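Local coordinates for protein dephospho-CoA kinase (Legionella pneumophila subsp. pneumophila, PDB 4TTQ) that probably catalyses the ATP-dependent phosphorylation of the 3'-hydroxyl group of dephospho-coenzyme A, the last step in making coenzyme A, at residues A[22-27]-A[143-148]; A[150-155]-A[165-170]; A[185-190]-A[198-203]. All blocks are in the same frame, centred on the assembly; numbering follows the deposited sequence.

Interaction 1 (A[22-27]-A[143-148]). With ATP (adenosine-5'-triphosphate), chain B.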
loop_
_atom_site.group_PDB
_atom_site.type_symbol
_atom_site.label_atom_id
_atom_site.label_comp_id
_atom_site.label_asym_id
_atom_site.label_seq_id
_atom_site.Cartn_x
_atom_site.Cartn_y
_atom_site.Cartn_z
ATOM N N THR A 22 -0.307 5.092 2.558
ATOM C CA THR A 22 0.616 4.885 1.433
ATOM C C THR A 22 2.051 5.165 1.863
ATOM O O THR A 22 2.320 5.835 2.857
ATOM C CB THR A 22 0.312 5.796 0.212
ATOM O OG1 THR A 22 0.405 7.171 0.601
ATOM C CG2 THR A 22 -1.047 5.546 -0.323
ATOM N N GLY A 23 2.970 4.641 1.079
ATOM C CA GLY A 23 4.386 4.789 1.336
ATOM C C GLY A 23 5.210 4.550 0.092
ATOM O O GLY A 23 4.810 3.812 -0.821
ATOM N N ASN A 24 6.378 5.167 0.048
ATOM C CA ASN A 24 7.292 4.892 -1.048
ATOM C C ASN A 24 8.040 3.641 -0.608
ATOM O O ASN A 24 7.783 3.099 0.478
ATOM C CB ASN A 24 8.197 6.122 -1.435
ATOM C CG ASN A 24 9.082 6.660 -0.300
ATOM O OD1 ASN A 24 9.057 6.212 0.843
ATOM N ND2 ASN A 24 9.896 7.642 -0.645
ATOM N N ILE A 25 8.898 3.125 -1.471
ATOM C CA ILE A 25 9.439 1.798 -1.250
ATOM C C ILE A 25 10.303 1.820 -0.007
ATOM O O ILE A 25 10.987 2.801 0.246
ATOM C CB ILE A 25 10.250 1.298 -2.493
ATOM C CG1 ILE A 25 10.726 -0.141 -2.263
ATOM C CG2 ILE A 25 11.413 2.263 -2.835
ATOM C CD1 ILE A 25 11.265 -0.809 -3.508
ATOM N N ALA A 26 10.239 0.757 0.793
ATOM C CA ALA A 26 11.091 0.661 1.964
ATOM C C ALA A 26 11.003 1.905 2.856
ATOM O O ALA A 26 11.982 2.292 3.472
ATOM C CB ALA A 26 12.515 0.453 1.532
ATOM N N SER A 27 9.839 2.540 2.902
ATOM C CA SER A 27 9.620 3.721 3.748
ATOM C C SER A 27 9.306 3.380 5.188
ATOM O O SER A 27 9.470 4.208 6.082
ATOM C CB SER A 27 8.461 4.521 3.202
ATOM O OG SER A 27 7.264 3.756 3.290
ATOM N N LEU A 143 0.914 9.531 3.809
ATOM C CA LEU A 143 2.049 9.081 3.003
ATOM C C LEU A 143 3.274 8.976 3.873
ATOM O O LEU A 143 3.686 9.927 4.501
ATOM C CB LEU A 143 2.280 10.037 1.873
ATOM C CG LEU A 143 3.490 9.784 1.000
ATOM C CD1 LEU A 143 3.376 8.475 0.270
ATOM C CD2 LEU A 143 3.525 10.899 0.033
ATOM N N VAL A 144 3.802 7.780 3.957
ATOM C CA VAL A 144 5.019 7.515 4.686
ATOM C C VAL A 144 6.209 7.601 3.727
ATOM O O VAL A 144 6.127 7.119 2.610
ATOM C CB VAL A 144 4.976 6.137 5.313
ATOM C CG1 VAL A 144 6.209 5.884 6.094
ATOM C CG2 VAL A 144 3.768 6.031 6.216
ATOM N N ILE A 145 7.298 8.244 4.148
ATOM C CA ILE A 145 8.499 8.285 3.334
ATOM C C ILE A 145 9.725 8.177 4.211
ATOM O O ILE A 145 9.679 8.495 5.381
ATOM C CB ILE A 145 8.595 9.572 2.493
ATOM C CG1 ILE A 145 8.593 10.791 3.376
ATOM C CG2 ILE A 145 7.417 9.752 1.540
ATOM C CD1 ILE A 145 9.327 11.867 2.720
ATOM N N ALA A 146 10.821 7.732 3.618
ATOM C CA ALA A 146 12.074 7.522 4.328
ATOM C C ALA A 146 13.180 8.131 3.487
ATOM O O ALA A 146 13.038 8.225 2.269
ATOM C CB ALA A 146 12.326 6.044 4.559
ATOM N N PRO A 147 14.278 8.554 4.115
ATOM C CA PRO A 147 15.379 9.088 3.291
ATOM C C PRO A 147 16.014 8.058 2.379
ATOM O O PRO A 147 15.972 6.845 2.641
ATOM C CB PRO A 147 16.391 9.582 4.327
ATOM C CG PRO A 147 15.557 9.900 5.531
ATOM C CD PRO A 147 14.451 8.869 5.541
ATOM N N LEU A 148 16.575 8.558 1.285
ATOM C CA LEU A 148 17.293 7.749 0.311
ATOM C C LEU A 148 18.240 6.742 0.973
ATOM O O LEU A 148 18.136 5.532 0.736
ATOM C CB LEU A 148 18.072 8.669 -0.641
ATOM C CG LEU A 148 18.793 8.032 -1.851
ATOM C CD1 LEU A 148 17.893 7.047 -2.519
ATOM C CD2 LEU A 148 19.252 9.079 -2.876
HETATM P PG ATP B . 7.774 -2.098 1.375
HETATM O O1G ATP B . 6.898 -3.215 0.817
HETATM O O2G ATP B . 9.195 -1.944 0.858
HETATM O O3G ATP B . 7.053 -0.757 1.509
HETATM P PB ATP B . 7.824 -1.480 4.156
HETATM O O1B ATP B . 8.652 -0.279 3.887
HETATM O O2B ATP B . 6.359 -1.242 4.358
HETATM O O3B ATP B . 8.057 -2.515 2.909
HETATM P PA ATP B . 8.947 -1.901 6.672
HETATM O O1A ATP B . 9.953 -1.024 5.970
HETATM O O2A ATP B . 7.805 -1.452 7.565
HETATM O O3A ATP B . 8.263 -2.482 5.364
HETATM O "O5'" ATP B . 9.940 -2.915 7.442
HETATM C "C5'" ATP B . 11.363 -2.880 7.187
HETATM C "C4'" ATP B . 12.190 -3.120 8.440
HETATM O "O4'" ATP B . 12.724 -1.835 8.775
HETATM C "C3'" ATP B . 11.486 -3.651 9.705
HETATM O "O3'" ATP B . 12.322 -4.617 10.361
HETATM C "C2'" ATP B . 11.299 -2.420 10.572
HETATM O "O2'" ATP B . 11.200 -2.664 11.976
HETATM C "C1'" ATP B . 12.536 -1.629 10.174
HETATM N N9 ATP B . 12.356 -0.202 10.382
HETATM C C8 ATP B . 11.332 0.530 9.915
HETATM N N7 ATP B . 11.467 1.820 10.278
HETATM C C5 ATP B . 12.614 1.886 10.979
HETATM C C6 ATP B . 13.338 2.967 11.642
HETATM N N6 ATP B . 12.717 4.171 11.532
HETATM N N1 ATP B . 14.500 2.665 12.274
HETATM C C2 ATP B . 14.980 1.407 12.306
HETATM N N3 ATP B . 14.364 0.371 11.711
HETATM C C4 ATP B . 13.201 0.555 11.051
#
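T22 and V144 meet through a short, almost straight hydrogen bond: V144 N lies 2.7 Å from T22 O, with 170° at the hydrogen. V144 answers with its own carbonyl, V144 O standing 3.2 Å from N24 N, and these two bonds embrace G23 in a parallel ladder. Glycine suits the middle place, since its bare CA closes to 3.2 Å from V144 O in a CA-H...O contact and the hydroxyl of S27 can lie beside it. That hydroxyl has a chi1 of 64°, wedged between the backbone N and carbonyl carbon of S27; it is thereby carried back across the type II turn to N24, with S27 OG 2.9 Å from N24 O. Its flank rests on a methyl of V144, S27 OG being 3.7 Å from V144 CG1. T22 holds its OG1 in a similar position (chi1 60°). There OG1 comes 3.3 Å from L143 CD1, but its polar partner is the carbonyl of L142, which satisfies a buried hydroxyl. N24 lies across I145, OD1 being 3.3 Å from I145 CA, while its ND2 makes a weak bond to Q173. The turn then presents A26 N to ATP, 2.9 Å from O2G, as in a Walker A phosphate loop, in agreement with the predicted ATP site. Strand 18-23 thus runs beside strand 140-145, whose other edge pairs with strand 185-188, and helix 148-159 reaches over the loop with Q151 and R154 to take the carbonyls of I25 and A26.

Interaction 2 (A[150-155]-A[165-170]). With ATP (adenosine-5'-triphosphate), chain B.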
loop_
_atom_site.group_PDB
_atom_site.type_symbol
_atom_site.label_atom_id
_atom_site.label_comp_id
_atom_site.label_asym_id
_atom_site.label_seq_id
_atom_site.Cartn_x
_atom_site.Cartn_y
_atom_site.Cartn_z
ATOM N N SER A 150 18.272 5.532 4.051
ATOM C CA SER A 150 17.440 4.560 4.769
ATOM C C SER A 150 16.822 3.560 3.808
ATOM O O SER A 150 16.870 2.357 4.041
ATOM C CB SER A 150 16.317 5.263 5.570
ATOM O OG SER A 150 16.812 6.232 6.483
ATOM N N GLN A 151 16.218 4.061 2.738
ATOM C CA GLN A 151 15.671 3.182 1.711
ATOM C C GLN A 151 16.769 2.240 1.199
ATOM O O GLN A 151 16.536 1.051 1.021
ATOM C CB GLN A 151 15.096 3.992 0.545
ATOM C CG GLN A 151 13.878 4.813 0.842
ATOM C CD GLN A 151 13.445 5.643 -0.354
ATOM O OE1 GLN A 151 14.029 6.680 -0.643
ATOM N NE2 GLN A 151 12.406 5.194 -1.043
ATOM N N LEU A 152 17.968 2.780 0.975
ATOM C CA LEU A 152 19.048 2.004 0.347
ATOM C C LEU A 152 19.512 0.920 1.284
ATOM O O LEU A 152 19.661 -0.230 0.885
ATOM C CB LEU A 152 20.230 2.901 -0.047
ATOM C CG LEU A 152 19.964 3.789 -1.264
ATOM C CD1 LEU A 152 20.857 5.037 -1.261
ATOM C CD2 LEU A 152 20.149 2.986 -2.529
ATOM N N ASP A 153 19.714 1.288 2.543
ATOM C CA ASP A 153 20.059 0.306 3.561
ATOM C C ASP A 153 18.996 -0.754 3.635
ATOM O O ASP A 153 19.282 -1.939 3.761
ATOM C CB ASP A 153 20.215 0.957 4.927
ATOM C CG ASP A 153 21.372 1.928 4.984
ATOM O OD1 ASP A 153 22.500 1.557 4.577
ATOM O OD2 ASP A 153 21.148 3.070 5.438
ATOM N N ARG A 154 17.751 -0.320 3.547
ATOM C CA ARG A 154 16.651 -1.245 3.670
ATOM C C ARG A 154 16.604 -2.165 2.449
ATOM O O ARG A 154 16.458 -3.373 2.580
ATOM C CB ARG A 154 15.340 -0.471 3.845
ATOM C CG ARG A 154 14.343 -1.105 4.808
ATOM C CD ARG A 154 14.189 -0.276 6.091
ATOM N NE ARG A 154 13.514 1.000 5.845
ATOM C CZ ARG A 154 13.620 2.067 6.617
ATOM N NH1 ARG A 154 14.358 2.029 7.720
ATOM N NH2 ARG A 154 12.958 3.163 6.301
ATOM N N ILE A 155 16.736 -1.607 1.253
ATOM C CA ILE A 155 16.633 -2.429 0.047
ATOM C C ILE A 155 17.788 -3.417 -0.046
ATOM O O ILE A 155 17.649 -4.518 -0.571
ATOM C CB ILE A 155 16.608 -1.567 -1.219
ATOM C CG1 ILE A 155 15.291 -0.809 -1.275
ATOM C CG2 ILE A 155 16.745 -2.444 -2.495
ATOM C CD1 ILE A 155 15.224 0.205 -2.371
ATOM N N GLN A 165 22.811 -1.009 -7.035
ATOM C CA GLN A 165 21.606 -1.634 -7.549
ATOM C C GLN A 165 20.376 -1.078 -6.860
ATOM O O GLN A 165 19.395 -0.709 -7.511
ATOM C CB GLN A 165 21.656 -3.123 -7.325
ATOM C CG GLN A 165 22.809 -3.824 -7.957
ATOM C CD GLN A 165 22.649 -5.313 -7.820
ATOM O OE1 GLN A 165 22.938 -5.897 -6.765
ATOM N NE2 GLN A 165 22.150 -5.942 -8.876
ATOM N N ALA A 166 20.426 -1.087 -5.531
ATOM C CA ALA A 166 19.437 -0.396 -4.721
ATOM C C ALA A 166 19.250 0.987 -5.350
ATOM O O ALA A 166 18.135 1.346 -5.723
ATOM C CB ALA A 166 19.886 -0.302 -3.246
ATOM N N LEU A 167 20.351 1.721 -5.542
ATOM C CA LEU A 167 20.281 3.074 -6.088
ATOM C C LEU A 167 19.633 3.046 -7.463
ATOM O O LEU A 167 18.892 3.953 -7.818
ATOM C CB LEU A 167 21.674 3.730 -6.167
ATOM C CG LEU A 167 21.707 5.265 -6.318
ATOM C CD1 LEU A 167 21.009 5.944 -5.123
ATOM C CD2 LEU A 167 23.129 5.843 -6.466
ATOM N N ALA A 168 19.888 1.995 -8.232
ATOM C CA ALA A 168 19.224 1.855 -9.513
ATOM C C ALA A 168 17.714 1.578 -9.287
ATOM O O ALA A 168 16.857 2.198 -9.924
ATOM C CB ALA A 168 19.880 0.740 -10.348
ATOM N N ILE A 169 17.396 0.662 -8.376
ATOM C CA ILE A 169 16.004 0.368 -7.989
ATOM C C ILE A 169 15.203 1.620 -7.607
ATOM O O ILE A 169 14.058 1.791 -7.996
ATOM C CB ILE A 169 15.996 -0.621 -6.813
ATOM C CG1 ILE A 169 16.531 -1.972 -7.319
ATOM C CG2 ILE A 169 14.584 -0.732 -6.201
ATOM C CD1 ILE A 169 17.394 -2.760 -6.327
ATOM N N LEU A 170 15.829 2.499 -6.846
ATOM C CA LEU A 170 15.217 3.764 -6.444
ATOM C C LEU A 170 15.138 4.835 -7.536
ATOM O O LEU A 170 14.285 5.721 -7.462
ATOM C CB LEU A 170 16.000 4.340 -5.274
ATOM C CG LEU A 170 16.026 3.458 -4.032
ATOM C CD1 LEU A 170 16.910 4.122 -2.994
ATOM C CD2 LEU A 170 14.612 3.233 -3.469
HETATM P PG ATP B . 7.774 -2.098 1.375
HETATM O O1G ATP B . 6.898 -3.215 0.817
HETATM O O2G ATP B . 9.195 -1.944 0.858
HETATM O O3G ATP B . 7.053 -0.757 1.509
HETATM P PB ATP B . 7.824 -1.480 4.156
HETATM O O1B ATP B . 8.652 -0.279 3.887
HETATM O O2B ATP B . 6.359 -1.242 4.358
HETATM O O3B ATP B . 8.057 -2.515 2.909
HETATM P PA ATP B . 8.947 -1.901 6.672
HETATM O O1A ATP B . 9.953 -1.024 5.970
HETATM O O2A ATP B . 7.805 -1.452 7.565
HETATM O O3A ATP B . 8.263 -2.482 5.364
HETATM O "O5'" ATP B . 9.940 -2.915 7.442
HETATM C "C5'" ATP B . 11.363 -2.880 7.187
HETATM C "C4'" ATP B . 12.190 -3.120 8.440
HETATM O "O4'" ATP B . 12.724 -1.835 8.775
HETATM C "C3'" ATP B . 11.486 -3.651 9.705
HETATM O "O3'" ATP B . 12.322 -4.617 10.361
HETATM C "C2'" ATP B . 11.299 -2.420 10.572
HETATM O "O2'" ATP B . 11.200 -2.664 11.976
HETATM C "C1'" ATP B . 12.536 -1.629 10.174
HETATM N N9 ATP B . 12.356 -0.202 10.382
HETATM C C8 ATP B . 11.332 0.530 9.915
HETATM N N7 ATP B . 11.467 1.820 10.278
HETATM C C5 ATP B . 12.614 1.886 10.979
HETATM C C6 ATP B . 13.338 2.967 11.642
HETATM N N6 ATP B . 12.717 4.171 11.532
HETATM N N1 ATP B . 14.500 2.665 12.274
HETATM C C2 ATP B . 14.980 1.407 12.306
HETATM N N3 ATP B . 14.364 0.371 11.711
HETATM C C4 ATP B . 13.201 0.555 11.051
#
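I155 and L170 reach toward each other tip to tip, I155 CD1 meeting L170 CD2 at a tight 3.3 Å. The other methyl of L170 turns to L152, with L170 CD1 3.5 Å from L152 CD2, so one branched leucine serves two residues a helical turn apart. L152 in turn brings CD2 over the small methyl of A166, 3.4 Å from A166 CB; alanine suits this place because its short side chain lets the neighbouring helix come near, its axis 9.2 Å away. On the outer side L152 CD1 and L167 CD1 meet as their side chains cross at a slant. The segments 150-155 and 165-170 incline at 118° on helices 148-159 and 163-171, which a short connection joins into a helical pair beside the nucleotide, probably the lid seen in P-loop kinases of this kind. Past the leucines, I155 and I169 slide by each other in opposite directions, I155 CG2 being 3.9 Å from I169 CD1. Q151 crosses L170, with CB and the amide touching its methyls, and gives NE2 to the carbonyl of I25. R154 turns from the interface, bent at chi2 and chi3: ATP C8 lies over one face of its guanidinium, offset toward the rim, with S150 O over the opposite face, while NE bonds to A26 O.

Interaction 3 (A[185-190]-A[198-203]). With ATP (adenosine-5'-triphosphate), chain B.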
loop_
_atom_site.group_PDB
_atom_site.type_symbol
_atom_site.label_atom_id
_atom_site.label_comp_id
_atom_site.label_asym_id
_atom_site.label_seq_id
_atom_site.Cartn_x
_atom_site.Cartn_y
_atom_site.Cartn_z
ATOM N N ASP A 185 -1.193 14.214 5.334
ATOM C CA ASP A 185 -0.069 14.167 6.257
ATOM C C ASP A 185 1.038 13.357 5.617
ATOM O O ASP A 185 0.777 12.417 4.876
ATOM C CB ASP A 185 -0.479 13.568 7.589
ATOM C CG ASP A 185 -1.548 14.415 8.312
ATOM O OD1 ASP A 185 -1.182 15.313 9.130
ATOM O OD2 ASP A 185 -2.745 14.209 8.027
ATOM N N VAL A 186 2.263 13.741 5.926
ATOM C CA VAL A 186 3.440 13.047 5.452
ATOM C C VAL A 186 4.291 12.664 6.627
ATOM O O VAL A 186 4.793 13.509 7.375
ATOM C CB VAL A 186 4.193 13.902 4.515
ATOM C CG1 VAL A 186 5.403 13.151 3.993
ATOM C CG2 VAL A 186 3.263 14.307 3.368
ATOM N N LEU A 187 4.423 11.373 6.816
ATOM C CA LEU A 187 5.192 10.864 7.918
ATOM C C LEU A 187 6.586 10.623 7.425
ATOM O O LEU A 187 6.822 9.664 6.654
ATOM C CB LEU A 187 4.600 9.594 8.476
ATOM C CG LEU A 187 5.081 9.279 9.894
ATOM C CD1 LEU A 187 4.222 8.204 10.492
ATOM C CD2 LEU A 187 6.470 8.767 9.873
ATOM N N ILE A 188 7.521 11.487 7.870
ATOM C CA ILE A 188 8.900 11.331 7.479
ATOM C C ILE A 188 9.572 10.392 8.449
ATOM O O ILE A 188 9.789 10.713 9.608
ATOM C CB ILE A 188 9.628 12.668 7.406
ATOM C CG1 ILE A 188 8.833 13.639 6.514
ATOM C CG2 ILE A 188 11.057 12.456 6.852
ATOM C CD1 ILE A 188 9.425 15.041 6.508
ATOM N N ASN A 189 9.884 9.200 7.954
ATOM C CA ASN A 189 10.440 8.148 8.776
ATOM C C ASN A 189 11.923 8.212 8.735
ATOM O O ASN A 189 12.560 7.523 7.929
ATOM C CB ASN A 189 9.960 6.779 8.316
ATOM C CG ASN A 189 10.489 5.652 9.187
ATOM O OD1 ASN A 189 10.901 5.883 10.312
ATOM N ND2 ASN A 189 10.472 4.419 8.665
ATOM N N GLU A 190 12.489 9.040 9.608
ATOM C CA GLU A 190 13.877 9.436 9.440
ATOM C C GLU A 190 14.704 9.293 10.701
ATOM O O GLU A 190 15.889 9.577 10.668
ATOM C CB GLU A 190 13.965 10.881 8.918
ATOM C CG GLU A 190 13.522 11.963 9.909
ATOM C CD GLU A 190 13.659 13.405 9.378
ATOM O OE1 GLU A 190 12.974 14.289 9.939
ATOM O OE2 GLU A 190 14.450 13.665 8.436
ATOM N N ALA A 198 6.034 7.419 17.977
ATOM C CA ALA A 198 5.565 8.660 18.575
ATOM C C ALA A 198 4.788 9.448 17.541
ATOM O O ALA A 198 3.796 10.078 17.856
ATOM C CB ALA A 198 6.748 9.480 19.117
ATOM N N LYS A 199 5.243 9.428 16.298
ATOM C CA LYS A 199 4.541 10.168 15.253
ATOM C C LYS A 199 3.189 9.502 14.944
ATOM O O LYS A 199 2.228 10.171 14.584
ATOM C CB LYS A 199 5.405 10.256 13.990
ATOM C CG LYS A 199 6.677 11.085 14.177
ATOM C CD LYS A 199 7.495 11.159 12.923
ATOM C CE LYS A 199 8.529 12.273 13.014
ATOM N NZ LYS A 199 8.960 12.643 11.645
ATOM N N VAL A 200 3.127 8.186 15.061
ATOM C CA VAL A 200 1.909 7.471 14.723
ATOM C C VAL A 200 0.886 7.796 15.791
ATOM O O VAL A 200 -0.268 8.040 15.462
ATOM C CB VAL A 200 2.130 5.974 14.627
ATOM C CG1 VAL A 200 0.788 5.211 14.646
ATOM C CG2 VAL A 200 2.892 5.619 13.358
ATOM N N ASN A 201 1.305 7.819 17.061
ATOM C CA ASN A 201 0.412 8.280 18.139
ATOM C C ASN A 201 -0.121 9.677 17.874
ATOM O O ASN A 201 -1.323 9.910 17.959
ATOM C CB ASN A 201 1.078 8.263 19.505
ATOM C CG ASN A 201 0.068 8.581 20.637
ATOM O OD1 ASN A 201 0.166 9.594 21.351
ATOM N ND2 ASN A 201 -0.937 7.733 20.757
ATOM N N LYS A 202 0.739 10.613 17.511
ATOM C CA LYS A 202 0.247 11.947 17.201
ATOM C C LYS A 202 -0.754 11.926 16.051
ATOM O O LYS A 202 -1.752 12.596 16.103
ATOM C CB LYS A 202 1.409 12.861 16.902
ATOM C CG LYS A 202 2.296 13.048 18.159
ATOM C CD LYS A 202 3.212 14.285 18.062
ATOM C CE LYS A 202 4.441 14.218 19.003
ATOM N NZ LYS A 202 5.679 13.657 18.309
ATOM N N LEU A 203 -0.515 11.128 15.022
ATOM C CA LEU A 203 -1.472 11.030 13.932
ATOM C C LEU A 203 -2.793 10.414 14.380
ATOM O O LEU A 203 -3.873 10.885 14.045
ATOM C CB LEU A 203 -0.889 10.190 12.817
ATOM C CG LEU A 203 0.141 10.949 12.001
ATOM C CD1 LEU A 203 0.859 9.992 11.110
ATOM C CD2 LEU A 203 -0.550 12.062 11.207
HETATM P PG ATP B . 7.774 -2.098 1.375
HETATM O O1G ATP B . 6.898 -3.215 0.817
HETATM O O2G ATP B . 9.195 -1.944 0.858
HETATM O O3G ATP B . 7.053 -0.757 1.509
HETATM P PB ATP B . 7.824 -1.480 4.156
HETATM O O1B ATP B . 8.652 -0.279 3.887
HETATM O O2B ATP B . 6.359 -1.242 4.358
HETATM O O3B ATP B . 8.057 -2.515 2.909
HETATM P PA ATP B . 8.947 -1.901 6.672
HETATM O O1A ATP B . 9.953 -1.024 5.970
HETATM O O2A ATP B . 7.805 -1.452 7.565
HETATM O O3A ATP B . 8.263 -2.482 5.364
HETATM O "O5'" ATP B . 9.940 -2.915 7.442
HETATM C "C5'" ATP B . 11.363 -2.880 7.187
HETATM C "C4'" ATP B . 12.190 -3.120 8.440
HETATM O "O4'" ATP B . 12.724 -1.835 8.775
HETATM C "C3'" ATP B . 11.486 -3.651 9.705
HETATM O "O3'" ATP B . 12.322 -4.617 10.361
HETATM C "C2'" ATP B . 11.299 -2.420 10.572
HETATM O "O2'" ATP B . 11.200 -2.664 11.976
HETATM C "C1'" ATP B . 12.536 -1.629 10.174
HETATM N N9 ATP B . 12.356 -0.202 10.382
HETATM C C8 ATP B . 11.332 0.530 9.915
HETATM N N7 ATP B . 11.467 1.820 10.278
HETATM C C5 ATP B . 12.614 1.886 10.979
HETATM C C6 ATP B . 13.338 2.967 11.642
HETATM N N6 ATP B . 12.717 4.171 11.532
HETATM N N1 ATP B . 14.500 2.665 12.274
HETATM C C2 ATP B . 14.980 1.407 12.306
HETATM N N3 ATP B . 14.364 0.371 11.711
HETATM C C4 ATP B . 13.201 0.555 11.051
HETATM O O HOH W 1 11.256 14.141 12.069
#
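K199 opens the contact by reaching from the helix to the backbone of strand 185-188. Its chain is extended beyond CG, the length needed to bring NZ 2.9 Å from I188 O. The ammonium lies in the carbonyl plane on a lone pair, at 142° to the C=O bond. A bound water, 2.8 Å from K199 NZ, donates in turn to E190 OE1 at 2.7 Å and so links two opposite charges that do not touch directly. On the way the methylenes of K199 brush L187, K199 CD lying 4.0 Å from L187 CD2; lysine suits this partly exposed place because it combines a greasy stem with a charged end. V200 follows one step along, turned toward helix 29-38, and offers CG2 to L187 CD1 at 4.1 Å, branched and compact enough to fill the seam between strand and helix. A turn after K199 comes L203. Its CD1 rests 3.9 Å from L187 CD1, while CD2 lies 3.9 Å from D185 CG as the two side chains slide past each other in opposite directions. L187 reaches all three helix residues because CG stands anti to its backbone N (chi1 -161°), which swings both methyls toward helix 193-213. The carboxylate of D185 has its stronger partner farther along that helix, in a salt bridge from OD1 to K206. The helix thus runs back nearly antiparallel to the outermost strand of the sheet and packs beside it. Where the strand ends, N189 turns to the adenine: ND2 lies 3.2 Å from ATP N7 along an almost straight bond, and ATP N6 gives OD1 a weak one. Chemically, leucine and valine make an apolar middle between two polar ends, and the lysine bond to I188 O probably helps steady the chain just before the amide that meets both N7 and N6.

The three contacts follow one another in series along the chain and gather about ATP, which all three touch. Interaction 1 is central, with its centre 12 Å from those of interactions 2 and 3, which lie 22 Å from each other. Interactions 1 and 3 share the parallel sheet, whose strands 140-145 and 185-188 are neighbours: I145 O bonds to N189 N, and S27 O to N189 ND2. Interactions 1 and 2 are joined by strand 140-145 leading into helix 148-159. The sheet therefore carries the phosphate loop, helix 148-159 and its partner flank that loop, and residues after strand 185-188 hold the adenine, so that triphosphate and base are gripped from separate parts of one fold.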